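Local coordinates for 182aa long hypothetical protein (Pyrococcus horikoshii, PDB 2GAN) that is of unknown function but probably acts as a GNAT-family acetyltransferase, moving an acetyl group from acetyl-CoA to a substrate not yet identified, at residues L18-M21 and F22-Y25; G49-E52 and V53-F57; L58-L62 and S63-D67; F130-K133 and R134-L138; S154-Y157 and M158-F162. All blocks are in the same frame, centred on the assembly; numbering follows the deposited sequence.

Contact 1: residues L18-M21 and F22-Y25; sequences LELM and FRIY
Leu-20 and Met-21 both touch Ile-24 on one face of helix 14-27, the first helix of the GNAT fold, where the three form the apolar side turned to the sheet. Four successive main-chain bonds hold the helix: Phe-22 N to Leu-18 O, Arg-23 N to Glu-19 O, Ile-24 N to Leu-20 O, and Tyr-25 N to Met-21 O at 2.9 Å. Among the apolar groups, Leu-20 and Ile-24 meet methyl to methyl, CD1 to CD1 at 3.9 Å. The selenium of Met-21, a selenomethionine, comes to the same Ile-24 CD1 from the next position round the helix, SE to CD1 at 4.1 Å. That methyl therefore lies within touch of both, and beyond it Ile-24 packs on Val-113 of the sheet, Leu-20 on Ile-78 and Met-21 on Phe-111. The polar ends find partners outside the helix: Tyr-25 OH bonds to Pro-42 O, and Arg-23 NH1 makes a salt bridge with Asp-115. With its CG anti to the carbonyl carbon (chi1 -71°), the Arg-23 chain runs back along the preceding turn, where CG touches Glu-19 O at 3.3 Å and NH1 passes Leu-20 CD1 at 4.0 Å.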
# COMPACT_ATOMS: atom_id res chain seq x y z
N LEU A 18 -9.26 -15.26 14.00
CA LEU A 18 -8.24 -15.95 13.22
C LEU A 18 -8.66 -16.08 11.76
O LEU A 18 -7.88 -15.78 10.85
CB LEU A 18 -8.01 -17.35 13.81
CG LEU A 18 -6.81 -18.14 13.26
CD1 LEU A 18 -5.53 -17.39 13.56
CD2 LEU A 18 -6.78 -19.51 13.90
N GLU A 19 -9.90 -16.52 11.54
CA GLU A 19 -10.44 -16.72 10.19
C GLU A 19 -10.62 -15.39 9.46
O GLU A 19 -10.45 -15.31 8.24
CB GLU A 19 -11.76 -17.50 10.28
CG GLU A 19 -12.41 -17.86 8.94
CD GLU A 19 -13.37 -19.04 9.05
OE1 GLU A 19 -13.94 -19.25 10.14
OE2 GLU A 19 -13.56 -19.76 8.03
N LEU A 20 -10.97 -14.34 10.20
CA LEU A 20 -11.13 -13.03 9.59
C LEU A 20 -9.74 -12.56 9.12
O LEU A 20 -9.58 -12.06 8.00
CB LEU A 20 -11.72 -12.03 10.60
CG LEU A 20 -11.66 -10.53 10.25
CD1 LEU A 20 -12.26 -10.29 8.88
CD2 LEU A 20 -12.41 -9.72 11.30
N MSE A 21 -8.73 -12.75 9.96
CA MSE A 21 -7.39 -12.33 9.60
C MSE A 21 -6.83 -13.12 8.41
O MSE A 21 -6.03 -12.59 7.63
CB MSE A 21 -6.44 -12.45 10.81
CG MSE A 21 -6.81 -11.49 11.95
SE MSE A 21 -6.88 -9.63 11.35
CE MSE A 21 -5.13 -9.08 11.93
N PHE A 22 -7.25 -14.37 8.27
CA PHE A 22 -6.79 -15.18 7.14
C PHE A 22 -7.40 -14.69 5.84
O PHE A 22 -6.73 -14.59 4.81
CB PHE A 22 -7.15 -16.65 7.33
CG PHE A 22 -6.90 -17.50 6.12
CD1 PHE A 22 -5.62 -17.62 5.59
CD2 PHE A 22 -7.95 -18.15 5.49
CE1 PHE A 22 -5.38 -18.38 4.45
CE2 PHE A 22 -7.73 -18.91 4.34
CZ PHE A 22 -6.45 -19.03 3.83
N ARG A 23 -8.69 -14.38 5.88
CA ARG A 23 -9.37 -13.90 4.68
C ARG A 23 -8.70 -12.60 4.23
O ARG A 23 -8.58 -12.33 3.04
CB ARG A 23 -10.87 -13.73 4.96
CG ARG A 23 -11.60 -15.08 5.11
CD ARG A 23 -13.07 -14.95 5.48
NE ARG A 23 -13.80 -14.12 4.53
CZ ARG A 23 -14.27 -12.91 4.80
NH1 ARG A 23 -14.11 -12.38 6.00
NH2 ARG A 23 -14.88 -12.21 3.85
N ILE A 24 -8.24 -11.81 5.18
CA ILE A 24 -7.56 -10.56 4.86
C ILE A 24 -6.18 -10.87 4.27
O ILE A 24 -5.74 -10.23 3.32
CB ILE A 24 -7.42 -9.68 6.10
CG1 ILE A 24 -8.81 -9.20 6.52
CG2 ILE A 24 -6.49 -8.51 5.83
CD1 ILE A 24 -8.87 -8.66 7.92
N TYR A 25 -5.51 -11.86 4.86
CA TYR A 25 -4.19 -12.27 4.40
C TYR A 25 -4.28 -12.75 2.96
O TYR A 25 -3.38 -12.52 2.16
CB TYR A 25 -3.67 -13.41 5.28
CG TYR A 25 -2.23 -13.84 5.02
CD1 TYR A 25 -1.94 -15.06 4.41
CD2 TYR A 25 -1.17 -13.04 5.44
CE1 TYR A 25 -0.62 -15.48 4.24
CE2 TYR A 25 0.15 -13.45 5.28
CZ TYR A 25 0.42 -14.68 4.68
OH TYR A 25 1.73 -15.11 4.59

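Contact 2: residues G49-E52 and V53-F57; sequences GFRE and VYEPF
Phe-50 and Tyr-54, one turn apart, lie side by side, pointing the same way. Their planes are 22° apart but slid so far that the rings barely overlap, with centroids 4.9 Å apart. The contact is face to face but strongly offset: Phe-50 CZ sits over one face of the Tyr-54 ring, toward its rim and 3.7 Å from its CG, while Tyr-54 CB makes a CH-pi contact over the Phe-50 face, 4.1 Å from the centroid. Both residues carry CG anti to the backbone N (chi1 178° and -177°), which swings the two rings to the same flank. With an alanine in place of Tyr-54, CB could still cover Phe-50, but losing the ring would probably leave Phe-50 CZ without its neighbour and open a gap toward Met-21 and Pro-33. This flank of helix 47-65, the second helix of the GNAT fold, packs on helix 14-27. On the solvent side Arg-51 runs alongside Glu-55, NH1 to CG at 3.4 Å, but NH1 and OE1, 4.5 Å apart, stay short of a salt bridge. In the bent backbone beneath, Arg-51 O accepts both Glu-55 N, at 2.7 Å in its carbonyl plane, and Tyr-54 N, from well above it. The Val-53 N bonds to Gly-49 O and Phe-50 O are weak, and Pro-56, without an N-H, brings CD to 3.7 Å from Glu-52 O at the kink.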
# COMPACT_ATOMS: atom_id res chain seq x y z
N GLY A 49 -1.00 -22.96 7.14
CA GLY A 49 0.29 -22.32 7.30
C GLY A 49 0.14 -20.97 7.99
O GLY A 49 0.98 -20.59 8.80
N PHE A 50 -0.93 -20.25 7.66
CA PHE A 50 -1.17 -18.95 8.26
C PHE A 50 -1.40 -19.12 9.75
O PHE A 50 -0.73 -18.49 10.57
CB PHE A 50 -2.40 -18.28 7.64
CG PHE A 50 -2.73 -16.95 8.26
CD1 PHE A 50 -2.02 -15.80 7.91
CD2 PHE A 50 -3.75 -16.84 9.19
CE1 PHE A 50 -2.33 -14.56 8.48
CE2 PHE A 50 -4.07 -15.60 9.78
CZ PHE A 50 -3.36 -14.46 9.42
N ARG A 51 -2.34 -19.98 10.10
CA ARG A 51 -2.67 -20.22 11.50
C ARG A 51 -1.46 -20.62 12.33
O ARG A 51 -1.21 -20.05 13.39
CB ARG A 51 -3.73 -21.32 11.62
CG ARG A 51 -4.28 -21.47 13.03
CD ARG A 51 -5.41 -22.48 13.08
NE ARG A 51 -4.96 -23.80 13.49
CZ ARG A 51 -4.52 -24.08 14.71
NH1 ARG A 51 -4.48 -23.14 15.64
NH2 ARG A 51 -4.12 -25.31 15.01
N GLU A 52 -0.71 -21.59 11.84
CA GLU A 52 0.46 -22.09 12.54
C GLU A 52 1.45 -21.00 12.91
O GLU A 52 2.12 -21.09 13.94
CB GLU A 52 1.18 -23.13 11.68
CG GLU A 52 2.27 -23.85 12.42
CD GLU A 52 3.03 -24.81 11.54
OE1 GLU A 52 2.37 -25.58 10.81
OE2 GLU A 52 4.28 -24.80 11.58
N VAL A 53 1.54 -19.97 12.09
CA VAL A 53 2.49 -18.92 12.35
C VAL A 53 1.89 -17.62 12.90
O VAL A 53 2.63 -16.71 13.28
CB VAL A 53 3.30 -18.62 11.07
CG1 VAL A 53 2.49 -17.75 10.13
CG2 VAL A 53 4.62 -18.00 11.43
N TYR A 54 0.56 -17.54 12.96
CA TYR A 54 -0.11 -16.33 13.45
C TYR A 54 -0.93 -16.56 14.72
O TYR A 54 -1.05 -15.67 15.56
CB TYR A 54 -1.01 -15.76 12.35
CG TYR A 54 -1.72 -14.47 12.71
CD1 TYR A 54 -3.02 -14.48 13.21
CD2 TYR A 54 -1.08 -13.24 12.56
CE1 TYR A 54 -3.67 -13.29 13.54
CE2 TYR A 54 -1.73 -12.05 12.89
CZ TYR A 54 -3.02 -12.08 13.37
OH TYR A 54 -3.65 -10.90 13.71
N GLU A 55 -1.49 -17.76 14.86
CA GLU A 55 -2.30 -18.11 16.02
C GLU A 55 -1.60 -17.78 17.33
O GLU A 55 -2.19 -17.16 18.21
CB GLU A 55 -2.66 -19.60 15.94
CG GLU A 55 -3.72 -20.11 16.91
CD GLU A 55 -3.20 -20.26 18.32
OE1 GLU A 55 -2.04 -20.69 18.49
OE2 GLU A 55 -3.97 -19.97 19.27
N PRO A 56 -0.32 -18.17 17.48
CA PRO A 56 0.38 -17.86 18.74
C PRO A 56 0.44 -16.35 19.03
O PRO A 56 0.26 -15.92 20.17
CB PRO A 56 1.77 -18.47 18.51
CG PRO A 56 1.47 -19.61 17.56
CD PRO A 56 0.54 -18.96 16.58
N PHE A 57 0.68 -15.55 17.99
CA PHE A 57 0.74 -14.10 18.11
C PHE A 57 -0.60 -13.54 18.59
O PHE A 57 -0.66 -12.77 19.54
CB PHE A 57 1.12 -13.49 16.75
CG PHE A 57 1.33 -12.00 16.77
CD1 PHE A 57 2.28 -11.42 17.61
CD2 PHE A 57 0.60 -11.17 15.92
CE1 PHE A 57 2.49 -10.04 17.62
CE2 PHE A 57 0.80 -9.79 15.92
CZ PHE A 57 1.75 -9.22 16.77

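Contact 3: residues L58-L62 and S63-D67; sequences LKFRL and SQEFD. With SO4 (sulfate ion), chain D.
O4 of a bound sulfate is gripped by two nitrogens of Arg-61, NH1 and NH2, each at 2.7 Å, so that the pair straddles one oxygen and fixes the rotation of the guanidinium. Phe-111 N bonds to the same sulfate. In Arg-61, CG lies anti to the carbonyl carbon (chi1 -58°) and the chain bends at chi3, which carries the guanidinium past Phe-66 to the ion. Glu-65 is the weaker partner: its OE1 takes weak bonds from NE and NH2 of Arg-61, each at 3.4 Å, which make a salt bridge at the guanidinium edge with the two planes nearly perpendicular (87°). Phe-66 packs against the stem of the arginine: Arg-61 CB stands over the ring face in a CH-pi contact, 3.9 Å from the centroid, and CZ of Phe-66 lies over one face of the guanidinium, though the planes are too inclined to stack. Leu-62 CD1 comes obliquely to another part of the ring, 3.7 Å from Phe-66 CD1. Glu-65 OE2 faces the edge of the Phe-60 ring at CE1. A leucine in place of Arg-61 would probably leave Glu-65 without its counter-charge and the sulfate without its two-pronged hold. A wide turn brings Phe-66 under the arginine: Phe-66 N bonds to Arg-61 O at 2.8 Å, nearly straight (173°), and a water bridges Leu-62 O and Phe-66 O. This pi-type turn closes helix 47-65 of the GNAT fold beside strand 106-114, which in this family lines the acetyl-CoA cleft, where the sulfate, probably from the crystallisation liquor, may mark an anion-binding spot.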
# COMPACT_ATOMS: atom_id res chain seq x y z
N LEU A 58 -1.68 -13.95 17.94
CA LEU A 58 -3.03 -13.50 18.29
C LEU A 58 -3.40 -13.92 19.72
O LEU A 58 -3.93 -13.12 20.50
CB LEU A 58 -4.05 -14.08 17.30
CG LEU A 58 -5.55 -13.80 17.47
CD1 LEU A 58 -5.84 -12.30 17.36
CD2 LEU A 58 -6.32 -14.56 16.41
N LYS A 59 -3.11 -15.17 20.06
CA LYS A 59 -3.44 -15.66 21.40
C LYS A 59 -2.84 -14.73 22.44
O LYS A 59 -3.52 -14.30 23.37
CB LYS A 59 -2.91 -17.09 21.59
CG LYS A 59 -3.42 -17.77 22.85
CD LYS A 59 -3.02 -19.24 22.90
CE LYS A 59 -3.60 -19.92 24.14
NZ LYS A 59 -3.25 -21.37 24.20
N PHE A 60 -1.56 -14.40 22.27
CA PHE A 60 -0.88 -13.51 23.19
C PHE A 60 -1.49 -12.12 23.26
O PHE A 60 -1.73 -11.60 24.34
CB PHE A 60 0.61 -13.39 22.83
CG PHE A 60 1.30 -12.21 23.47
CD1 PHE A 60 1.51 -11.03 22.75
CD2 PHE A 60 1.71 -12.26 24.81
CE1 PHE A 60 2.11 -9.93 23.34
CE2 PHE A 60 2.31 -11.16 25.41
CZ PHE A 60 2.52 -9.99 24.68
N ARG A 61 -1.74 -11.51 22.10
CA ARG A 61 -2.30 -10.16 22.09
C ARG A 61 -3.67 -10.07 22.74
O ARG A 61 -3.95 -9.13 23.48
CB ARG A 61 -2.42 -9.66 20.65
CG ARG A 61 -1.11 -9.63 19.90
CD ARG A 61 -1.36 -9.04 18.54
NE ARG A 61 -0.82 -7.69 18.41
CZ ARG A 61 -1.10 -6.88 17.40
NH1 ARG A 61 -1.92 -7.29 16.44
NH2 ARG A 61 -0.56 -5.68 17.34
N LEU A 62 -4.51 -11.05 22.45
CA LEU A 62 -5.86 -11.11 23.00
C LEU A 62 -5.81 -11.28 24.52
O LEU A 62 -6.64 -10.73 25.23
CB LEU A 62 -6.62 -12.28 22.37
CG LEU A 62 -7.71 -12.09 21.29
CD1 LEU A 62 -7.69 -10.71 20.64
CD2 LEU A 62 -7.54 -13.19 20.26
N SER A 63 -4.83 -12.04 25.01
CA SER A 63 -4.71 -12.28 26.45
C SER A 63 -4.01 -11.19 27.26
O SER A 63 -4.48 -10.80 28.33
CB SER A 63 -3.96 -13.60 26.70
OG SER A 63 -4.69 -14.70 26.19
N GLN A 64 -2.89 -10.69 26.75
CA GLN A 64 -2.12 -9.68 27.47
C GLN A 64 -2.08 -8.29 26.86
O GLN A 64 -2.53 -7.32 27.47
CB GLN A 64 -0.69 -10.17 27.63
CG GLN A 64 -0.59 -11.62 28.06
CD GLN A 64 -1.01 -11.83 29.50
OE1 GLN A 64 -1.46 -12.91 29.88
NE2 GLN A 64 -0.85 -10.79 30.31
N GLU A 65 -1.55 -8.19 25.65
CA GLU A 65 -1.40 -6.90 24.98
C GLU A 65 -2.62 -5.99 24.91
O GLU A 65 -2.56 -4.86 25.38
CB GLU A 65 -0.82 -7.13 23.57
CG GLU A 65 -0.59 -5.86 22.76
CD GLU A 65 0.46 -6.05 21.67
OE1 GLU A 65 0.38 -5.37 20.63
OE2 GLU A 65 1.37 -6.88 21.88
N PHE A 66 -3.72 -6.46 24.35
CA PHE A 66 -4.92 -5.62 24.22
C PHE A 66 -5.58 -5.27 25.56
O PHE A 66 -5.86 -6.14 26.38
CB PHE A 66 -5.94 -6.32 23.31
CG PHE A 66 -5.45 -6.54 21.90
CD1 PHE A 66 -6.14 -7.40 21.04
CD2 PHE A 66 -4.31 -5.89 21.42
CE1 PHE A 66 -5.70 -7.61 19.74
CE2 PHE A 66 -3.86 -6.10 20.11
CZ PHE A 66 -4.56 -6.95 19.27
N ASP A 67 -5.83 -3.98 25.79
CA ASP A 67 -6.48 -3.54 27.02
C ASP A 67 -7.99 -3.44 26.78
O ASP A 67 -8.80 -3.61 27.70
CB ASP A 67 -5.91 -2.20 27.49
CG ASP A 67 -4.47 -2.30 27.99
OD1 ASP A 67 -4.18 -3.21 28.80
OD2 ASP A 67 -3.63 -1.48 27.57
S SO4 D . -1.35 -4.62 14.00
O1 SO4 D . -2.27 -4.71 12.85
O2 SO4 D . -0.71 -3.29 14.03
O3 SO4 D . -0.32 -5.66 13.85
O4 SO4 D . -2.10 -4.83 15.25
O HOH W 1 -7.39 -8.48 26.71

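Contact 4: residues F130-K133 and R134-L138; sequences FAVK and RLRSL
Val-132 and Arg-136 lie side by side and point the same way off helix 123-137, with Val-132 CG1 4.2 Å from Arg-136 CD. Arg-136 has its CG anti to the carbonyl carbon (chi1 -83°), which lays the aliphatic part of the chain back over the preceding turn, so that CG also touches Val-132 O at 3.5 Å. Phe-176 of the second subunit packs on Val-132, so this flank of the helix belongs to the dimer interface. A quarter turn away, Ala-131 and Leu-135 face the sheet and pack on Ile-109 and Leu-84, Leu-135 resting its CG on Ala-131 O at 3.6 Å. On another flank Phe-130 and Arg-134 follow one another, and CE1 of the ring comes no nearer than 4.5 Å to Arg-134 CB. Their ends go to other partners: the ring meets Tyr-70 edge-to-face, and Arg-134 NH2 forms a salt bridge with Glu-68. Leu-138 CD2 lies over the centre of that guanidinium. The backbone bonds beneath are regular, from Arg-134 N to Phe-130 O through to Ser-137 N to Lys-133 O at 2.8 Å. At the last turn Ser-137 OG gives its proton to Arg-134 O at 2.6 Å, a torsion of 73° about chi1 folding the hydroxyl back onto the helix. This is the C-terminal half of the helix in the beta-alpha-beta unit of strands 106-114 and 141-146, the core of the GNAT fold.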
# COMPACT_ATOMS: atom_id res chain seq x y z
N PHE A 130 -14.43 5.89 16.85
CA PHE A 130 -14.75 5.40 18.19
C PHE A 130 -13.47 5.23 19.01
O PHE A 130 -13.41 5.65 20.16
CB PHE A 130 -15.50 4.07 18.10
CG PHE A 130 -15.95 3.53 19.43
CD1 PHE A 130 -15.08 2.79 20.22
CD2 PHE A 130 -17.23 3.78 19.90
CE1 PHE A 130 -15.49 2.28 21.45
CE2 PHE A 130 -17.65 3.28 21.13
CZ PHE A 130 -16.78 2.54 21.91
N ALA A 131 -12.45 4.62 18.41
CA ALA A 131 -11.18 4.37 19.07
C ALA A 131 -10.45 5.64 19.47
O ALA A 131 -9.92 5.74 20.58
CB ALA A 131 -10.28 3.53 18.16
N VAL A 132 -10.42 6.62 18.58
CA VAL A 132 -9.75 7.86 18.89
C VAL A 132 -10.43 8.53 20.07
O VAL A 132 -9.76 9.00 21.00
CB VAL A 132 -9.75 8.79 17.67
CG1 VAL A 132 -9.33 10.19 18.09
CG2 VAL A 132 -8.81 8.24 16.61
N LYS A 133 -11.77 8.57 20.06
CA LYS A 133 -12.50 9.19 21.17
C LYS A 133 -12.36 8.42 22.48
O LYS A 133 -12.23 9.02 23.55
CB LYS A 133 -13.98 9.35 20.81
CG LYS A 133 -14.28 10.67 20.11
CD LYS A 133 -15.69 10.74 19.54
CE LYS A 133 -15.85 11.98 18.66
NZ LYS A 133 -17.05 11.88 17.79
N ARG A 134 -12.38 7.09 22.40
CA ARG A 134 -12.25 6.30 23.61
C ARG A 134 -10.92 6.66 24.28
O ARG A 134 -10.88 6.95 25.47
CB ARG A 134 -12.29 4.81 23.27
CG ARG A 134 -11.99 3.89 24.44
CD ARG A 134 -12.94 4.10 25.60
NE ARG A 134 -12.60 3.20 26.70
CZ ARG A 134 -13.15 3.24 27.91
NH1 ARG A 134 -14.08 4.14 28.19
NH2 ARG A 134 -12.77 2.38 28.84
N LEU A 135 -9.83 6.65 23.51
CA LEU A 135 -8.54 6.98 24.07
C LEU A 135 -8.55 8.38 24.68
O LEU A 135 -8.09 8.58 25.80
CB LEU A 135 -7.45 6.88 23.01
CG LEU A 135 -7.03 5.44 22.68
CD1 LEU A 135 -6.00 5.47 21.59
CD2 LEU A 135 -6.47 4.74 23.93
N ARG A 136 -9.09 9.35 23.93
CA ARG A 136 -9.17 10.72 24.42
C ARG A 136 -9.90 10.78 25.77
O ARG A 136 -9.43 11.43 26.70
CB ARG A 136 -9.89 11.61 23.40
CG ARG A 136 -8.97 12.12 22.30
CD ARG A 136 -9.73 12.89 21.23
NE ARG A 136 -10.49 14.02 21.77
CZ ARG A 136 -9.97 15.19 22.14
NH1 ARG A 136 -8.66 15.41 22.05
NH2 ARG A 136 -10.76 16.15 22.60
N SER A 137 -11.03 10.10 25.88
CA SER A 137 -11.78 10.11 27.12
C SER A 137 -10.96 9.51 28.25
O SER A 137 -11.35 9.59 29.41
CB SER A 137 -13.08 9.33 26.97
OG SER A 137 -12.80 7.94 26.92
N LEU A 138 -9.84 8.87 27.91
CA LEU A 138 -8.97 8.26 28.91
C LEU A 138 -7.76 9.16 29.15
O LEU A 138 -6.83 8.79 29.87
CB LEU A 138 -8.50 6.87 28.43
CG LEU A 138 -9.54 5.77 28.21
CD1 LEU A 138 -8.85 4.44 27.84
CD2 LEU A 138 -10.36 5.58 29.47

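Contact 5: residues S154-Y157 and M158-F162; sequences SYYY and MKKGF. With SO4 (sulfate ion), chain G.
Tyr-157 O takes two backbone N-H groups where helix 152-158 ends: Lys-160 N at 2.8 Å and Phe-162 N at 3.2 Å, arriving from opposite faces of its carbonyl plane. The turn before is still helical, with Met-158 N on Ser-154 O at 2.8 Å, while Lys-159 N to Tyr-155 O is weak. Gly-161 has a positive phi of 104°, at which a side chain would jam against the preceding carbonyl. With the Phe-162 bond and a weak one from Gly-161 N to Met-158 O, the pattern resembles a Schellman motif, turning the GNAT chain into strand 162-166. The reversal brings Tyr-157 and Phe-162 together, CB to CB at 4.0 Å, with their rings inclined at 48°; Val-144 of the second subunit packs on both. Tyr-156 carries CG anti to the backbone N (chi1 -170°), which sends its ring to Lys-160, whose chain crosses it obliquely with CE 3.9 Å from the phenol OH. That OH donates to O3 of a bound sulfate, in the ring plane, at 2.7 Å. Gly-122 N, Gly-124 N and Ser-125 N of the second subunit, from a loop that in GNAT enzymes holds the pyrophosphate of acetyl-CoA, bond the same ion, which probably mimics it.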
# COMPACT_ATOMS: atom_id res chain seq x y z
N SER A 154 5.98 -1.36 -4.15
CA SER A 154 7.21 -1.90 -3.61
C SER A 154 7.04 -3.39 -3.32
O SER A 154 7.87 -4.20 -3.70
CB SER A 154 7.61 -1.16 -2.34
OG SER A 154 8.90 -1.56 -1.94
N TYR A 155 5.95 -3.74 -2.65
CA TYR A 155 5.67 -5.13 -2.31
C TYR A 155 5.66 -6.00 -3.57
O TYR A 155 6.28 -7.06 -3.61
CB TYR A 155 4.31 -5.23 -1.62
CG TYR A 155 4.02 -6.58 -1.01
CD1 TYR A 155 4.65 -6.99 0.17
CD2 TYR A 155 3.08 -7.44 -1.59
CE1 TYR A 155 4.35 -8.22 0.76
CE2 TYR A 155 2.78 -8.67 -1.01
CZ TYR A 155 3.42 -9.05 0.17
OH TYR A 155 3.11 -10.25 0.75
N TYR A 156 4.96 -5.54 -4.60
CA TYR A 156 4.88 -6.29 -5.85
C TYR A 156 6.26 -6.47 -6.49
O TYR A 156 6.69 -7.58 -6.81
CB TYR A 156 3.96 -5.57 -6.84
CG TYR A 156 3.62 -6.39 -8.06
CD1 TYR A 156 2.57 -7.31 -8.04
CD2 TYR A 156 4.33 -6.23 -9.25
CE1 TYR A 156 2.22 -8.03 -9.18
CE2 TYR A 156 4.00 -6.95 -10.39
CZ TYR A 156 2.94 -7.85 -10.35
OH TYR A 156 2.59 -8.55 -11.48
N TYR A 157 6.95 -5.35 -6.68
CA TYR A 157 8.27 -5.36 -7.30
C TYR A 157 9.26 -6.24 -6.54
O TYR A 157 10.00 -7.02 -7.14
CB TYR A 157 8.81 -3.94 -7.40
CG TYR A 157 8.13 -3.04 -8.43
CD1 TYR A 157 7.93 -3.48 -9.74
CD2 TYR A 157 7.79 -1.72 -8.12
CE1 TYR A 157 7.41 -2.63 -10.71
CE2 TYR A 157 7.27 -0.85 -9.10
CZ TYR A 157 7.09 -1.32 -10.39
OH TYR A 157 6.64 -0.46 -11.37
N MSE A 158 9.26 -6.10 -5.21
CA MSE A 158 10.14 -6.86 -4.34
C MSE A 158 10.12 -8.36 -4.67
O MSE A 158 11.15 -8.96 -4.92
CB MSE A 158 9.74 -6.63 -2.88
CG MSE A 158 10.88 -6.79 -1.89
SE MSE A 158 12.23 -5.43 -2.10
CE MSE A 158 11.53 -4.15 -0.82
N LYS A 159 8.93 -8.96 -4.67
CA LYS A 159 8.82 -10.38 -4.96
C LYS A 159 8.83 -10.64 -6.46
O LYS A 159 8.32 -11.65 -6.94
CB LYS A 159 7.54 -10.95 -4.33
CG LYS A 159 6.25 -10.42 -4.92
CD LYS A 159 5.08 -10.55 -3.94
CE LYS A 159 4.83 -11.99 -3.53
NZ LYS A 159 4.41 -12.85 -4.68
N LYS A 160 9.42 -9.71 -7.21
CA LYS A 160 9.51 -9.83 -8.66
C LYS A 160 10.95 -9.67 -9.13
O LYS A 160 11.21 -9.47 -10.32
CB LYS A 160 8.64 -8.76 -9.31
CG LYS A 160 7.65 -9.30 -10.30
CD LYS A 160 6.68 -10.26 -9.66
CE LYS A 160 5.68 -10.77 -10.67
NZ LYS A 160 4.71 -11.71 -10.06
N GLY A 161 11.89 -9.75 -8.19
CA GLY A 161 13.29 -9.64 -8.52
C GLY A 161 13.92 -8.31 -8.17
O GLY A 161 15.13 -8.14 -8.32
N PHE A 162 13.12 -7.35 -7.70
CA PHE A 162 13.68 -6.05 -7.36
C PHE A 162 14.12 -5.97 -5.90
O PHE A 162 13.55 -6.64 -5.03
CB PHE A 162 12.67 -4.93 -7.65
CG PHE A 162 12.47 -4.65 -9.13
CD1 PHE A 162 11.74 -5.51 -9.93
CD2 PHE A 162 13.05 -3.52 -9.71
CE1 PHE A 162 11.56 -5.26 -11.29
CE2 PHE A 162 12.88 -3.26 -11.07
CZ PHE A 162 12.14 -4.13 -11.86
S SO4 G . -0.34 -10.41 -12.17
O1 SO4 G . 0.50 -11.04 -13.20
O2 SO4 G . -0.90 -9.14 -12.68
O3 SO4 G . 0.48 -10.14 -10.98
O4 SO4 G . -1.45 -11.31 -11.81

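Contact 1 is the most buried, its side-chain contacts mainly apolar; contacts 2 to 5 are only partly buried. Contacts 2 and 3 share helix 47-65: contact 2 packs on contact 1, Phe-50 against Tyr-25 and the Arg-51 chain against Leu-18, while contact 3, about 14 Å further on between centres, turns to charge and a sulfate at the helix end. Contact 4 lies across the chain's centre from contact 2, with centres about 30 Å apart, and keeps regular helical bonds up to its last turn. Contacts 4 and 5 both touch the second subunit, though their centres are about 38 Å apart. Contacts 3 and 5 each hold an anion, one with an arginine, the other with a tyrosine.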